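Local coordinates for protein metallo-beta-lactamase 1 (PDB 5MMD) that probably hydrolyses beta-lactam antibiotics to substituted beta-amino acids, using zinc ions as cofactor, at residues S183-I188 and H212-A217; I48-P51 and D56-K59; N15-H20 and P150-L155. All coordinates share one frame; numbering follows the deposited sequence.

Contact 1. Residues S183-I188 and H212-A217; sequences SARNTI and HTKVLA. With ZN (zinc ion), chain D.
Lys214 does most of the packing, meeting Ala184, Arg185 and Ile188 in an antiparallel pair of helices, 180-190 and 208-223. They lie on the outer side of the sheet that holds strand 154-158, as in the alpha-beta/beta-alpha sandwich of metallo-beta-lactamases. The short segments cross at -163°, their axes 9.0 Å apart. The small side chain of Ala184 fits the close spacing: its CB packs 3.7 Å from Lys214 CA, and the CA atoms of these residues, 5.1 Å apart, are the nearest across the segments. Further along the side chain, Lys214 extends with CG anti to its backbone N (chi1 -178°), then bends twice. The terminal methyl CD1 of Ile188 lies 3.9 Å from Lys214 CD and Arg185 CG 3.5 Å from Lys214 CD, both side chains crossing the lysine at about a right angle.

This methylene also lies at the guanidinium edge, close to its plane, while Arg185 NE and Lys214 NZ stay 5.2 Å apart. Glu218 salt-bridges Arg185 and forms a long, weak ion pair with Lys214.

His212 binds a zinc ion through ND1 at 2.1 Å, and NE2 bonds to Ser166 O, fixing the ring's rotation. Apolar methylenes thus join the helices, and Glu218 probably eases the repulsion between the cations beyond them.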
# COMPACT_ATOMS: atom_id res chain seq x y z
N SER A 183 -15.38 1.09 7.35
CA SER A 183 -14.53 0.78 6.21
C SER A 183 -13.91 -0.59 6.32
O SER A 183 -13.72 -1.28 5.33
CB SER A 183 -13.44 1.82 6.05
OG SER A 183 -14.06 3.09 5.97
N ALA A 184 -13.53 -0.95 7.54
CA ALA A 184 -12.95 -2.26 7.84
C ALA A 184 -13.98 -3.36 7.58
O ALA A 184 -13.67 -4.43 7.01
CB ALA A 184 -12.47 -2.29 9.27
N ARG A 185 -15.20 -3.09 8.03
CA ARG A 185 -16.32 -3.98 7.79
C ARG A 185 -16.55 -4.14 6.30
O ARG A 185 -16.82 -5.25 5.85
CB ARG A 185 -17.59 -3.45 8.44
CG ARG A 185 -17.60 -3.48 9.96
CD ARG A 185 -18.71 -2.59 10.50
NE ARG A 185 -18.60 -2.36 11.94
CZ ARG A 185 -19.19 -1.35 12.57
NH1 ARG A 185 -19.92 -0.47 11.89
NH2 ARG A 185 -19.03 -1.20 13.89
N ASN A 186 -16.44 -3.06 5.53
CA ASN A 186 -16.63 -3.15 4.07
C ASN A 186 -15.64 -4.15 3.48
O ASN A 186 -15.99 -4.98 2.65
CB ASN A 186 -16.45 -1.78 3.38
CG ASN A 186 -17.60 -0.84 3.66
OD1 ASN A 186 -18.74 -1.27 3.88
ND2 ASN A 186 -17.31 0.47 3.64
N THR A 187 -14.40 -4.07 3.94
CA THR A 187 -13.30 -4.87 3.41
C THR A 187 -13.45 -6.36 3.79
O THR A 187 -13.20 -7.26 2.96
CB THR A 187 -11.96 -4.31 3.92
OG1 THR A 187 -11.86 -2.91 3.57
CG2 THR A 187 -10.79 -5.08 3.34
N ILE A 188 -13.89 -6.61 5.01
CA ILE A 188 -14.22 -7.96 5.44
C ILE A 188 -15.33 -8.59 4.58
O ILE A 188 -15.26 -9.78 4.24
CB ILE A 188 -14.64 -7.97 6.92
CG1 ILE A 188 -13.43 -7.70 7.82
CG2 ILE A 188 -15.33 -9.28 7.25
CD1 ILE A 188 -13.79 -7.23 9.21
N HIS A 212 -8.81 -8.18 13.03
CA HIS A 212 -7.99 -7.48 14.01
C HIS A 212 -8.10 -5.95 13.82
O HIS A 212 -8.29 -5.20 14.76
CB HIS A 212 -6.53 -7.98 13.87
CG HIS A 212 -5.55 -7.28 14.76
ND1 HIS A 212 -5.59 -7.34 16.14
CD2 HIS A 212 -4.50 -6.48 14.47
CE1 HIS A 212 -4.61 -6.64 16.65
NE2 HIS A 212 -3.93 -6.09 15.65
N THR A 213 -7.97 -5.48 12.58
CA THR A 213 -8.04 -4.06 12.31
C THR A 213 -9.44 -3.46 12.61
O THR A 213 -9.55 -2.38 13.22
CB THR A 213 -7.66 -3.75 10.87
OG1 THR A 213 -6.30 -4.16 10.63
CG2 THR A 213 -7.78 -2.25 10.60
N LYS A 214 -10.50 -4.19 12.27
CA LYS A 214 -11.84 -3.76 12.63
C LYS A 214 -11.98 -3.55 14.14
O LYS A 214 -12.55 -2.55 14.56
CB LYS A 214 -12.92 -4.75 12.18
CG LYS A 214 -14.34 -4.26 12.53
CD LYS A 214 -15.46 -5.24 12.13
CE LYS A 214 -15.55 -6.47 13.04
NZ LYS A 214 -16.02 -6.18 14.45
N VAL A 215 -11.51 -4.53 14.94
CA VAL A 215 -11.58 -4.44 16.41
C VAL A 215 -10.82 -3.24 16.92
O VAL A 215 -11.34 -2.48 17.76
CB VAL A 215 -11.02 -5.73 17.08
CG1 VAL A 215 -10.75 -5.51 18.56
CG2 VAL A 215 -11.98 -6.86 16.85
N LEU A 216 -9.61 -3.02 16.41
CA LEU A 216 -8.79 -1.88 16.82
C LEU A 216 -9.50 -0.56 16.48
O LEU A 216 -9.43 0.42 17.24
CB LEU A 216 -7.42 -1.93 16.16
CG LEU A 216 -6.50 -3.11 16.50
CD1 LEU A 216 -5.12 -2.92 15.91
CD2 LEU A 216 -6.42 -3.31 17.98
N ALA A 217 -10.18 -0.54 15.35
CA ALA A 217 -10.84 0.68 14.90
C ALA A 217 -12.05 0.96 15.77
O ALA A 217 -12.26 2.09 16.22
CB ALA A 217 -11.23 0.58 13.45
ZN ZN D . -6.59 -8.68 17.34
O HOH W 1 -8.86 -9.70 16.84

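Contact 2. Residues I48-P51 and D56-K59; sequences IDTP and DTEK
Pro51 lays its ring against the first turn of helix 54-66, where Asp56 and Thr57 receive it. The contact is buried and made by van der Waals packing. Pro51 CB sits 3.8 Å from Asp56 CB, and Pro51 CG is 3.7 Å from Asp56 O, so this edge of the ring follows the backbone between the two helix residues. Further round, Pro51 CD rests 3.5 Å from Thr57 OG1, with the ring and the threonine side chain crossing at about a right angle. The same hydroxyl oxygen lies 3.8 Å from Thr50 CB, so it touches both loop residues. Around the contact, His20 and Ser22 of strand 17-26 touch Pro51, and Leu90 of helix 87-92 touches both threonines.

The polar atoms are dealt with locally. With chi1 at -65°, Thr57 OG1 turns back along its own helix and bonds to Ser53 O. Thr50 OG1 sits between its backbone N and carbonyl carbon (chi1 76°), which lets it reach forward to Pro51 O at 2.8 Å; it is also hydrogen-bonded to Gly86 N. Next door, Asp49 OD2 is gripped by the hydroxyls of Tyr156 and Thr77.

This is the connection from strand 44-48 into helix 54-66, and Thr50 stands about 7 Å, side chain to side chain, from the zinc ligand Asp82. The chemistry is consistent with a well-fixed corner, tied by the proline packing and by the hydrogen bonds of both buried threonine hydroxyls.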
# COMPACT_ATOMS: atom_id res chain seq x y z
N ILE A 48 3.16 -2.15 -6.18
CA ILE A 48 2.16 -1.65 -5.24
C ILE A 48 2.87 -0.96 -4.06
O ILE A 48 3.42 -1.61 -3.18
CB ILE A 48 1.23 -2.75 -4.73
CG1 ILE A 48 0.53 -3.45 -5.90
CG2 ILE A 48 0.22 -2.16 -3.73
CD1 ILE A 48 -0.39 -4.65 -5.46
N ASP A 49 2.82 0.37 -4.13
CA ASP A 49 3.45 1.36 -3.22
C ASP A 49 4.95 1.43 -3.44
O ASP A 49 5.62 0.41 -3.58
CB ASP A 49 3.11 1.06 -1.76
CG ASP A 49 1.72 1.52 -1.43
OD1 ASP A 49 1.20 2.32 -2.23
OD2 ASP A 49 1.13 1.08 -0.43
N THR A 50 5.46 2.66 -3.57
CA THR A 50 6.88 2.81 -3.72
C THR A 50 7.57 2.55 -2.38
O THR A 50 6.95 2.59 -1.33
CB THR A 50 7.30 4.21 -4.21
OG1 THR A 50 7.21 5.15 -3.11
CG2 THR A 50 6.44 4.70 -5.37
N PRO A 51 8.86 2.26 -2.43
CA PRO A 51 9.67 2.28 -1.21
C PRO A 51 9.72 3.70 -0.62
O PRO A 51 9.29 4.65 -1.26
CB PRO A 51 11.04 1.81 -1.72
CG PRO A 51 10.72 0.85 -2.82
CD PRO A 51 9.54 1.56 -3.53
N ASP A 56 15.94 3.73 -2.72
CA ASP A 56 15.41 2.37 -2.66
C ASP A 56 14.39 2.10 -3.79
O ASP A 56 14.21 0.96 -4.17
CB ASP A 56 14.79 2.10 -1.29
CG ASP A 56 15.84 1.94 -0.21
OD1 ASP A 56 16.91 1.37 -0.50
OD2 ASP A 56 15.63 2.41 0.90
N THR A 57 13.74 3.13 -4.31
CA THR A 57 12.85 2.96 -5.45
C THR A 57 13.72 2.57 -6.65
O THR A 57 13.43 1.59 -7.32
CB THR A 57 12.00 4.21 -5.77
OG1 THR A 57 11.11 4.46 -4.67
CG2 THR A 57 11.16 3.99 -7.06
N GLU A 58 14.82 3.29 -6.88
CA GLU A 58 15.75 2.87 -7.93
C GLU A 58 16.25 1.44 -7.70
O GLU A 58 16.35 0.67 -8.67
CB GLU A 58 16.98 3.80 -8.06
CG GLU A 58 17.96 3.28 -9.14
CD GLU A 58 19.06 2.34 -8.60
OE1 GLU A 58 19.30 2.34 -7.37
OE2 GLU A 58 19.69 1.57 -9.39
N LYS A 59 16.56 1.08 -6.45
CA LYS A 59 17.04 -0.27 -6.18
C LYS A 59 16.01 -1.32 -6.53
O LYS A 59 16.37 -2.43 -6.96
CB LYS A 59 17.45 -0.43 -4.70
CG LYS A 59 18.69 0.32 -4.32
CD LYS A 59 19.01 0.13 -2.82
CE LYS A 59 20.39 0.63 -2.47
NZ LYS A 59 20.51 2.11 -2.56

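Contact 3. Residues N15-H20 and P150-L155; sequences NGVFLH and PSSKIL
Two beta-sheets face each other in the sandwich of the metallo-beta-lactamase fold, and Val17 and Ile154 meet across that interface, one from each sheet. Val17 opens strand 17-26 of the seven-stranded sheet, just past the turn that follows strand 9-14; Ile154 opens strand 154-158 of the five-stranded sheet.

The two side chains reach toward each other tip to tip. Ile154 sends its long branch out, with CG1 beside the backbone N (chi1 -66°) and CD1 carried on in an extended chain, and this terminal methyl does the touching. It lies 4.0 Å from Val17 CG2 and 4.2 Å from Val17 CG1, so it is set against the fork of the valine. Ser152 adds a looser contact, its OG 4.4 Å from Val17 CG2. Asp14, at the end of strand 9-14, also touches both Ser152 and Ile154.

Ile154 follows the turn of a hairpin. After strand 146-149, Ser151 and Ser152 take the backbone angles of a type I turn, closed by a weak bond from Lys153 N to Pro150 O. Lys153 and Ile154 then form a G1 bulge opposite Ile149, Lys153 taking a positive phi of 51°, an arrangement consistent with the inward direction of Ile154. On the other side, Phe18, next to Val17, makes an edge-to-face ring contact with Trp63 of helix 54-66.

With just 85 Å² buried, the contact is mainly dispersive between the methyl groups, with the serine hydroxyl beside them: it adds apolar cohesion between the sheets but little directional hold.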
# COMPACT_ATOMS: atom_id res chain seq x y z
N ASN A 15 3.98 -17.27 -5.61
CA ASN A 15 4.52 -17.31 -6.97
C ASN A 15 4.24 -15.97 -7.64
O ASN A 15 3.09 -15.53 -7.75
CB ASN A 15 3.91 -18.47 -7.79
CG ASN A 15 4.38 -19.86 -7.31
OD1 ASN A 15 5.46 -20.01 -6.74
ND2 ASN A 15 3.57 -20.86 -7.57
N GLY A 16 5.29 -15.30 -8.08
CA GLY A 16 5.17 -13.99 -8.71
C GLY A 16 4.62 -12.88 -7.84
O GLY A 16 4.10 -11.89 -8.36
N VAL A 17 4.79 -12.99 -6.53
CA VAL A 17 4.40 -11.92 -5.65
C VAL A 17 5.51 -11.74 -4.65
O VAL A 17 5.85 -12.67 -3.93
CB VAL A 17 3.09 -12.20 -4.94
CG1 VAL A 17 2.73 -11.02 -4.07
CG2 VAL A 17 2.01 -12.51 -5.93
N PHE A 18 6.06 -10.53 -4.64
CA PHE A 18 7.21 -10.19 -3.81
C PHE A 18 6.90 -9.06 -2.85
O PHE A 18 6.36 -8.04 -3.26
CB PHE A 18 8.38 -9.77 -4.69
CG PHE A 18 8.78 -10.84 -5.66
CD1 PHE A 18 8.21 -10.88 -6.93
CD2 PHE A 18 9.69 -11.82 -5.29
CE1 PHE A 18 8.57 -11.87 -7.85
CE2 PHE A 18 10.07 -12.84 -6.21
CZ PHE A 18 9.50 -12.86 -7.48
N LEU A 19 7.23 -9.24 -1.57
CA LEU A 19 7.11 -8.16 -0.59
C LEU A 19 8.39 -7.34 -0.58
O LEU A 19 9.49 -7.90 -0.45
CB LEU A 19 6.85 -8.74 0.79
CG LEU A 19 6.87 -7.82 2.01
CD1 LEU A 19 5.58 -7.14 2.18
CD2 LEU A 19 7.17 -8.64 3.24
N HIS A 20 8.28 -6.02 -0.71
CA HIS A 20 9.46 -5.18 -0.60
C HIS A 20 9.34 -4.35 0.71
O HIS A 20 8.24 -3.94 1.11
CB HIS A 20 9.66 -4.32 -1.85
CG HIS A 20 8.60 -3.28 -2.10
ND1 HIS A 20 8.63 -2.02 -1.53
CD2 HIS A 20 7.53 -3.28 -2.94
CE1 HIS A 20 7.58 -1.33 -1.92
NE2 HIS A 20 6.92 -2.06 -2.82
N PRO A 150 -6.86 -11.12 -7.47
CA PRO A 150 -7.90 -12.15 -7.38
C PRO A 150 -7.36 -13.55 -7.66
O PRO A 150 -7.80 -14.57 -7.11
CB PRO A 150 -8.93 -11.69 -8.43
CG PRO A 150 -8.27 -10.66 -9.26
CD PRO A 150 -7.17 -10.07 -8.45
N SER A 151 -6.33 -13.60 -8.49
CA SER A 151 -5.84 -14.88 -8.90
C SER A 151 -5.17 -15.64 -7.75
O SER A 151 -5.26 -16.87 -7.71
CB SER A 151 -4.88 -14.73 -10.06
OG SER A 151 -3.85 -13.85 -9.68
N SER A 152 -4.50 -14.93 -6.83
CA SER A 152 -3.89 -15.59 -5.68
C SER A 152 -4.60 -15.27 -4.36
O SER A 152 -4.15 -15.72 -3.31
CB SER A 152 -2.40 -15.23 -5.59
OG SER A 152 -2.22 -13.84 -5.82
N LYS A 153 -5.72 -14.56 -4.42
CA LYS A 153 -6.49 -14.16 -3.23
C LYS A 153 -5.61 -13.48 -2.15
O LYS A 153 -5.74 -13.74 -0.95
CB LYS A 153 -7.26 -15.37 -2.69
CG LYS A 153 -8.31 -15.89 -3.67
CD LYS A 153 -9.42 -16.69 -2.98
CE LYS A 153 -10.40 -17.30 -3.99
NZ LYS A 153 -10.93 -16.32 -4.96
N ILE A 154 -4.73 -12.60 -2.62
CA ILE A 154 -3.85 -11.79 -1.77
C ILE A 154 -4.43 -10.38 -1.70
O ILE A 154 -4.73 -9.76 -2.74
CB ILE A 154 -2.39 -11.78 -2.31
CG1 ILE A 154 -1.80 -13.20 -2.19
CG2 ILE A 154 -1.54 -10.73 -1.57
CD1 ILE A 154 -0.47 -13.47 -2.92
N LEU A 155 -4.65 -9.90 -0.50
CA LEU A 155 -5.09 -8.53 -0.31
C LEU A 155 -3.96 -7.67 0.27
O LEU A 155 -3.44 -7.94 1.35
CB LEU A 155 -6.31 -8.46 0.60
CG LEU A 155 -6.85 -7.02 0.76
CD1 LEU A 155 -7.44 -6.46 -0.57
CD2 LEU A 155 -7.91 -6.98 1.85

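In the fold
Contacts 2 and 3 are buried, whereas contact 1 is partly buried and lies on the opposite side of the chain's centre from contact 2. All three are made by van der Waals packing, but their polar surroundings differ: contact 1 carries charged ends and a histidine-bound zinc ion, contact 2 buried hydroxyls with partners, and contact 3 is a methyl-to-methyl touch with a serine and Asp14 beside it. Contact 3, between the two sheets, touches both others. His20 on its strand reaches the 48-51 loop, with a weak hydrogen bond from NE2 to Asp49 O, and Leu155 CD2 packs 3.8 Å from Thr187 CG2 on the helix of contact 1. Contacts 1 and 2 do not touch.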